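PDB 7CUJ: coiled-coil quantitatively-enriched protein 1 from Schizosaccharomyces pombe, which links telomeres to the meiotic centrosome component Pcp1 and is required for telomere clustering in meiotic prophase, telomere length regulation and chromosome segregation. Local coordinates for residues Asn133-Thr136 with Gln137-Ser141; Gly215-Glu218 with His219-Cys223; Arg283-Ala286 with Lys287-Thr291. All blocks are in the same frame, centred on the assembly; numbering follows the deposited sequence.

Interaction 1: residues Asn133-Thr136 with Gln137-Ser141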
loop_
_atom_site.group_PDB
_atom_site.type_symbol
_atom_site.label_atom_id
_atom_site.label_comp_id
_atom_site.label_asym_id
_atom_site.label_seq_id
_atom_site.Cartn_x
_atom_site.Cartn_y
_atom_site.Cartn_z
ATOM N N ASN A 133 12.863 -6.864 -31.867
ATOM C CA ASN A 133 12.234 -6.945 -33.175
ATOM C C ASN A 133 11.935 -5.542 -33.698
ATOM O O ASN A 133 12.201 -5.247 -34.862
ATOM C CB ASN A 133 10.951 -7.782 -33.149
ATOM C CG ASN A 133 11.153 -9.197 -32.650
ATOM O OD1 ASN A 133 12.272 -9.707 -32.627
ATOM N ND2 ASN A 133 10.068 -9.845 -32.251
ATOM N N THR A 134 11.374 -4.696 -32.826
ATOM C CA THR A 134 10.959 -3.350 -33.190
ATOM C C THR A 134 12.183 -2.504 -33.544
ATOM O O THR A 134 12.144 -1.745 -34.509
ATOM C CB THR A 134 10.097 -2.715 -32.089
ATOM O OG1 THR A 134 9.009 -3.592 -31.794
ATOM C CG2 THR A 134 9.561 -1.350 -32.463
ATOM N N LEU A 135 13.263 -2.653 -32.766
ATOM C CA LEU A 135 14.484 -1.886 -32.972
ATOM C C LEU A 135 15.093 -2.280 -34.315
ATOM O O LEU A 135 15.399 -1.415 -35.132
ATOM C CB LEU A 135 15.463 -2.173 -31.826
ATOM C CG LEU A 135 16.296 -1.004 -31.293
ATOM C CD1 LEU A 135 17.678 -1.487 -30.880
ATOM C CD2 LEU A 135 16.416 0.132 -32.298
ATOM N N THR A 136 15.241 -3.597 -34.524
ATOM C CA THR A 136 15.817 -4.174 -35.729
ATOM C C THR A 136 15.093 -3.647 -36.967
ATOM O O THR A 136 15.732 -3.229 -37.929
ATOM C CB THR A 136 15.783 -5.710 -35.689
ATOM O OG1 THR A 136 16.458 -6.167 -34.516
ATOM C CG2 THR A 136 16.408 -6.355 -36.906
ATOM N N GLN A 137 13.756 -3.668 -36.922
ATOM C CA GLN A 137 12.938 -3.287 -38.061
ATOM C C GLN A 137 13.004 -1.777 -38.275
ATOM O O GLN A 137 12.925 -1.306 -39.408
ATOM C CB GLN A 137 11.495 -3.773 -37.889
ATOM C CG GLN A 137 11.334 -5.284 -38.004
ATOM C CD GLN A 137 11.780 -5.848 -39.334
ATOM O OE1 GLN A 137 11.629 -5.225 -40.383
ATOM N NE2 GLN A 137 12.333 -7.049 -39.298
ATOM N N TRP A 138 13.160 -1.028 -37.179
ATOM C CA TRP A 138 13.154 0.423 -37.252
ATOM C C TRP A 138 14.484 0.958 -37.783
ATOM O O TRP A 138 14.506 1.995 -38.444
ATOM C CB TRP A 138 12.780 1.044 -35.904
ATOM C CG TRP A 138 12.797 2.540 -35.941
ATOM C CD1 TRP A 138 11.992 3.352 -36.686
ATOM C CD2 TRP A 138 13.689 3.408 -35.222
ATOM N NE1 TRP A 138 12.312 4.665 -36.471
ATOM C CE2 TRP A 138 13.348 4.732 -35.578
ATOM C CE3 TRP A 138 14.734 3.200 -34.314
ATOM C CZ2 TRP A 138 14.016 5.837 -35.054
ATOM C CZ3 TRP A 138 15.393 4.293 -33.797
ATOM C CH2 TRP A 138 15.036 5.592 -34.162
ATOM N N LEU A 139 15.584 0.255 -37.485
ATOM C CA LEU A 139 16.899 0.666 -37.957
ATOM C C LEU A 139 17.013 0.416 -39.459
ATOM O O LEU A 139 17.591 1.230 -40.177
ATOM C CB LEU A 139 17.996 -0.075 -37.184
ATOM C CG LEU A 139 18.219 0.370 -35.738
ATOM C CD1 LEU A 139 19.255 -0.514 -35.059
ATOM C CD2 LEU A 139 18.636 1.832 -35.665
ATOM N N LYS A 140 16.459 -0.715 -39.920
ATOM C CA LYS A 140 16.394 -1.046 -41.335
ATOM C C LYS A 140 15.645 0.060 -42.074
ATOM O O LYS A 140 16.069 0.494 -43.143
ATOM C CB LYS A 140 15.679 -2.385 -41.544
ATOM C CG LYS A 140 16.466 -3.630 -41.156
ATOM C CD LYS A 140 15.634 -4.892 -41.247
ATOM C CE LYS A 140 16.381 -6.135 -40.812
ATOM N NZ LYS A 140 15.560 -7.360 -40.957
ATOM N N SER A 141 14.542 0.512 -41.466
ATOM C CA SER A 141 13.664 1.548 -41.989
ATOM C C SER A 141 14.427 2.839 -42.282
ATOM O O SER A 141 14.016 3.612 -43.145
ATOM C CB SER A 141 12.515 1.785 -41.038
ATOM O OG SER A 141 12.153 3.158 -40.992
#

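Interaction 2: residues Gly215-Glu218 with His219-Cys223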
loop_
_atom_site.group_PDB
_atom_site.type_symbol
_atom_site.label_atom_id
_atom_site.label_comp_id
_atom_site.label_asym_id
_atom_site.label_seq_id
_atom_site.Cartn_x
_atom_site.Cartn_y
_atom_site.Cartn_z
ATOM N N GLY A 215 18.730 8.713 -13.797
ATOM C CA GLY A 215 17.755 8.782 -12.719
ATOM C C GLY A 215 16.884 7.532 -12.623
ATOM O O GLY A 215 15.977 7.481 -11.796
ATOM N N SER A 216 17.173 6.534 -13.469
ATOM C CA SER A 216 16.425 5.286 -13.500
ATOM C C SER A 216 17.063 4.274 -12.549
ATOM O O SER A 216 18.051 4.587 -11.888
ATOM C CB SER A 216 16.340 4.749 -14.909
ATOM O OG SER A 216 17.596 4.243 -15.338
ATOM N N ILE A 217 16.489 3.061 -12.502
ATOM C CA ILE A 217 17.041 1.951 -11.739
ATOM C C ILE A 217 18.400 1.547 -12.307
ATOM O O ILE A 217 19.229 0.997 -11.586
ATOM C CB ILE A 217 16.073 0.751 -11.675
ATOM C CG1 ILE A 217 16.567 -0.295 -10.670
ATOM C CG2 ILE A 217 15.849 0.147 -13.056
ATOM C CD1 ILE A 217 15.519 -1.277 -10.220
ATOM N N GLU A 218 18.601 1.811 -13.604
ATOM C CA GLU A 218 19.839 1.487 -14.293
ATOM C C GLU A 218 20.972 2.307 -13.680
ATOM O O GLU A 218 22.043 1.776 -13.398
ATOM C CB GLU A 218 19.719 1.787 -15.788
ATOM C CG GLU A 218 18.602 1.041 -16.495
ATOM C CD GLU A 218 18.680 1.118 -18.013
ATOM O OE1 GLU A 218 18.738 2.246 -18.555
ATOM O OE2 GLU A 218 18.694 0.051 -18.652
ATOM N N HIS A 219 20.708 3.602 -13.471
ATOM C CA HIS A 219 21.634 4.515 -12.822
ATOM C C HIS A 219 21.957 4.029 -11.411
ATOM O O HIS A 219 23.117 4.046 -11.004
ATOM C CB HIS A 219 21.046 5.933 -12.818
ATOM C CG HIS A 219 22.039 7.007 -12.533
ATOM N ND1 HIS A 219 21.748 8.343 -12.728
ATOM C CD2 HIS A 219 23.311 6.957 -12.081
ATOM C CE1 HIS A 219 22.794 9.074 -12.399
ATOM N NE2 HIS A 219 23.766 8.245 -12.001
ATOM N N ALA A 220 20.921 3.587 -10.682
ATOM C CA ALA A 220 21.060 3.144 -9.303
ATOM C C ALA A 220 21.891 1.864 -9.226
ATOM O O ALA A 220 22.777 1.751 -8.381
ATOM C CB ALA A 220 19.698 2.967 -8.671
ATOM N N ILE A 221 21.600 0.907 -10.114
ATOM C CA ILE A 221 22.357 -0.334 -10.186
ATOM C C ILE A 221 23.831 -0.016 -10.458
ATOM O O ILE A 221 24.716 -0.633 -9.866
ATOM C CB ILE A 221 21.746 -1.298 -11.225
ATOM C CG1 ILE A 221 20.425 -1.889 -10.719
ATOM C CG2 ILE A 221 22.736 -2.389 -11.612
ATOM C CD1 ILE A 221 19.530 -2.448 -11.802
ATOM N N LYS A 222 24.079 0.966 -11.336
ATOM C CA LYS A 222 25.428 1.387 -11.687
ATOM C C LYS A 222 26.189 1.839 -10.440
ATOM O O LYS A 222 27.335 1.439 -10.246
ATOM C CB LYS A 222 25.395 2.414 -12.829
ATOM C CG LYS A 222 26.361 3.589 -12.726
ATOM C CD LYS A 222 27.811 3.247 -12.993
ATOM C CE LYS A 222 28.766 4.230 -12.348
ATOM N NZ LYS A 222 30.182 3.832 -12.542
ATOM N N CYS A 223 25.536 2.644 -9.588
ATOM C CA CYS A 223 26.194 3.300 -8.467
ATOM C C CYS A 223 26.424 2.339 -7.300
ATOM O O CYS A 223 27.213 2.642 -6.408
ATOM C CB CYS A 223 25.397 4.508 -7.985
ATOM S SG CYS A 223 25.399 5.889 -9.157
#

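Interaction 3: residues Arg283-Ala286 with Lys287-Thr291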
loop_
_atom_site.group_PDB
_atom_site.type_symbol
_atom_site.label_atom_id
_atom_site.label_comp_id
_atom_site.label_asym_id
_atom_site.label_seq_id
_atom_site.Cartn_x
_atom_site.Cartn_y
_atom_site.Cartn_z
ATOM N N ARG A 283 21.431 14.039 -29.465
ATOM C CA ARG A 283 22.156 14.168 -30.718
ATOM C C ARG A 283 23.615 14.523 -30.448
ATOM O O ARG A 283 24.509 13.961 -31.073
ATOM C CB ARG A 283 21.482 15.200 -31.627
ATOM C CG ARG A 283 20.229 14.669 -32.306
ATOM C CD ARG A 283 19.372 15.732 -32.958
ATOM N NE ARG A 283 18.168 15.112 -33.496
ATOM C CZ ARG A 283 17.282 15.715 -34.280
ATOM N NH1 ARG A 283 17.454 16.976 -34.639
ATOM N NH2 ARG A 283 16.225 15.047 -34.709
ATOM N N ASP A 284 23.837 15.447 -29.504
ATOM C CA ASP A 284 25.172 15.907 -29.154
ATOM C C ASP A 284 25.983 14.761 -28.553
ATOM O O ASP A 284 27.178 14.645 -28.821
ATOM C CB ASP A 284 25.126 17.149 -28.259
ATOM C CG ASP A 284 24.816 18.433 -29.014
ATOM O OD1 ASP A 284 24.174 18.351 -30.085
ATOM O OD2 ASP A 284 25.223 19.510 -28.529
ATOM N N ILE A 285 25.323 13.915 -27.751
ATOM C CA ILE A 285 25.972 12.737 -27.197
ATOM C C ILE A 285 26.290 11.763 -28.331
ATOM O O ILE A 285 27.368 11.175 -28.351
ATOM C CB ILE A 285 25.135 12.093 -26.070
ATOM C CG1 ILE A 285 25.118 12.966 -24.811
ATOM C CG2 ILE A 285 25.632 10.690 -25.757
ATOM C CD1 ILE A 285 23.987 12.654 -23.856
ATOM N N ALA A 286 25.356 11.629 -29.282
ATOM C CA ALA A 286 25.484 10.685 -30.383
ATOM C C ALA A 286 26.606 11.101 -31.334
ATOM O O ALA A 286 27.387 10.257 -31.769
ATOM C CB ALA A 286 24.167 10.547 -31.106
ATOM N N LYS A 287 26.673 12.402 -31.651
ATOM C CA LYS A 287 27.707 12.951 -32.516
ATOM C C LYS A 287 29.082 12.700 -31.902
ATOM O O LYS A 287 29.998 12.260 -32.594
ATOM C CB LYS A 287 27.470 14.445 -32.765
ATOM C CG LYS A 287 26.352 14.764 -33.751
ATOM C CD LYS A 287 25.945 16.220 -33.784
ATOM C CE LYS A 287 24.824 16.480 -34.770
ATOM N NZ LYS A 287 24.421 17.905 -34.792
ATOM N N ASN A 288 29.195 12.963 -30.592
ATOM C CA ASN A 288 30.441 12.860 -29.848
ATOM C C ASN A 288 30.961 11.424 -29.848
ATOM O O ASN A 288 32.159 11.207 -30.022
ATOM C CB ASN A 288 30.292 13.371 -28.413
ATOM C CG ASN A 288 30.542 14.857 -28.277
ATOM O OD1 ASN A 288 31.460 15.269 -27.573
ATOM N ND2 ASN A 288 29.736 15.668 -28.942
ATOM N N VAL A 289 30.059 10.459 -29.629
ATOM C CA VAL A 289 30.425 9.055 -29.517
ATOM C C VAL A 289 30.853 8.542 -30.892
ATOM O O VAL A 289 31.833 7.807 -31.000
ATOM C CB VAL A 289 29.295 8.205 -28.896
ATOM C CG1 VAL A 289 29.583 6.711 -28.971
ATOM C CG2 VAL A 289 29.005 8.606 -27.458
ATOM N N ALA A 290 30.114 8.947 -31.933
ATOM C CA ALA A 290 30.418 8.555 -33.300
ATOM C C ALA A 290 31.814 9.050 -33.665
ATOM O O ALA A 290 32.677 8.256 -34.035
ATOM C CB ALA A 290 29.366 9.090 -34.243
ATOM N N THR A 291 32.018 10.366 -33.516
ATOM C CA THR A 291 33.301 11.016 -33.726
ATOM C C THR A 291 34.391 10.239 -32.994
ATOM O O THR A 291 35.460 9.998 -33.546
ATOM C CB THR A 291 33.252 12.480 -33.270
ATOM O OG1 THR A 291 32.168 13.112 -33.951
ATOM C CG2 THR A 291 34.535 13.237 -33.536
#

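Interaction 1: residues Asn133-Thr136 with Gln137-Ser141
Q137 begins the turn that rests on N133 in helix 129-141. Its backbone N bonds to N133 O at 3.0 Å. Its CG lies beside the backbone N (chi1 -70°), which brings it to 3.3 Å from N133 O, and a long polar chain fits this exposed position. One residue on, W138 donates from N to T134 O (2.9 Å) and only weakly to L135 O. Its CG stands anti to the backbone N (chi1 179°), which carries the indole away from T134 and into the protein. L135 meets that indole at the rim rather than over a face: CD2 lies near the ring plane, 4.0 Å from W138 CE3. The ring also meets F104, and L135 packs on F104 and L107, so helix 102-112 continues this apolar surface. L139 then bonds through N to L135 O at 2.9 Å. The two leucine side chains slant across each other, with L135 CD2 3.9 Å from L139 CG. K140 closes the series with a longer bond, K140 N to T136 O at 3.3 Å. Its extended methylenes run alongside the methyl branch of T136, placing CE 3.9 Å from T136 CG2, while NZ has a long, weak ion pair with E147. The helix thus divides by chemistry. Leucines and tryptophan build its buried side, and T134 and T136 can join them because their hydroxyls bond to F130 O and A132 O of the preceding turn, leaving their methyls for apolar packing.

Interaction 2: residues Gly215-Glu218 with His219-Cys223
H219 turns its imidazole back to G215 at the N-terminal end of helix 217-223, where S216 is the N-cap residue after strand 208-213. The ring offers its edge: G215 N lies in the imidazole plane and donates to H219 ND1 at 3.2 Å, with an N-H...N angle of 158°. The ring is put there by chi1 (-164°), which sets CG anti to H219 N. As ND1 accepts, NE2 is the nitrogen that donates, and it does so to M308 O; histidine suits a place needing an acceptor and a donor on one flat group. G215 has a positive phi (87°), a conformation easily adopted without a CB. S216 directs OG back over the start of the helix, where it accepts from E218 N at 3.2 Å as the cap and also bonds to H213 O. E218 keeps its carboxylate buried, where it forms a salt bridge with K103 and bonds to the backbone N atoms of H213 and I191, partners that would stabilise its negative charge. Two isoleucines make the apolar side. I217 and I221 lie aslant, with CG1 of I217 3.8 Å from CD1 of I221. Their branched side chains pack between helices 47-65 and 232-243, and I221 also reaches helix 191-200; the small A220 allows close approach to I236 and V240 of helix 232-243. Along the backbone of this pair, I221 N bonds to I217 O at 2.8 Å, and I221 CG1 sits 3.2 Å from the same oxygen.

Interaction 3: residues Arg283-Ala286 with Lys287-Thr291
Helix 275-294 carries this contact within its interior turns, where each residue of 287-290 donates its backbone N to the carbonyl four residues earlier. The first bond is K287 N to R283 O at 2.7 Å. The lysine's extended chain begins with CG 3.3 Å from R283 O. Its NZ ends 4.7 Å from D284 OD1, too far for a salt bridge, though the opposite charges may still attract weakly. D284 O has two donors from one residue: N288 N at 3.2 Å, standing above the carbonyl plane, and N288 ND2 at 2.8 Å, a weak bond bent to 126°. With chi1 at -88°, the asparagine lays its amide back against the preceding turn, where its short side chain can reach that oxygen. The helix is amphipathic here. I285 and A286 pack on F106 of helix 102-112, A286 also on E109, and A290 on L110 and L114, the alanines being small enough to bring the two helices close; I285 also meets L304. R283, D284 and K287 belong to the solvent side. Between the apolar residues I285 and V289, the CG2 methyls come only to 4.3 Å, and V289 CG2 lies closer to I285 O, at 3.2 Å. T291 is exposed, and its hydroxyl OG1 bonds back to K287 O at 2.7 Å, from the face of that carbonyl opposite to T291 N.

Interactions 1 and 3 are turns inside helices, and interaction 2 is the capped start of one; all belong to this α/β part of the longer protein, built on a parallel sheet, and follow one another along the chain without touching. Interactions 1 and 2 lie on opposite sides of the chain's centre, their own centres 27 Å apart. Interaction 3 is about 21 Å from interaction 1 and 22 Å from interaction 2, centre to centre; its nearest atoms come within about 9 Å of those of interaction 1. Helix 102-112 relates them: F104 and L107 pack against interaction 1, K103 pairs with E218 of interaction 2, and F106 and L110 meet interaction 3. No active site or pocket is assigned to the three.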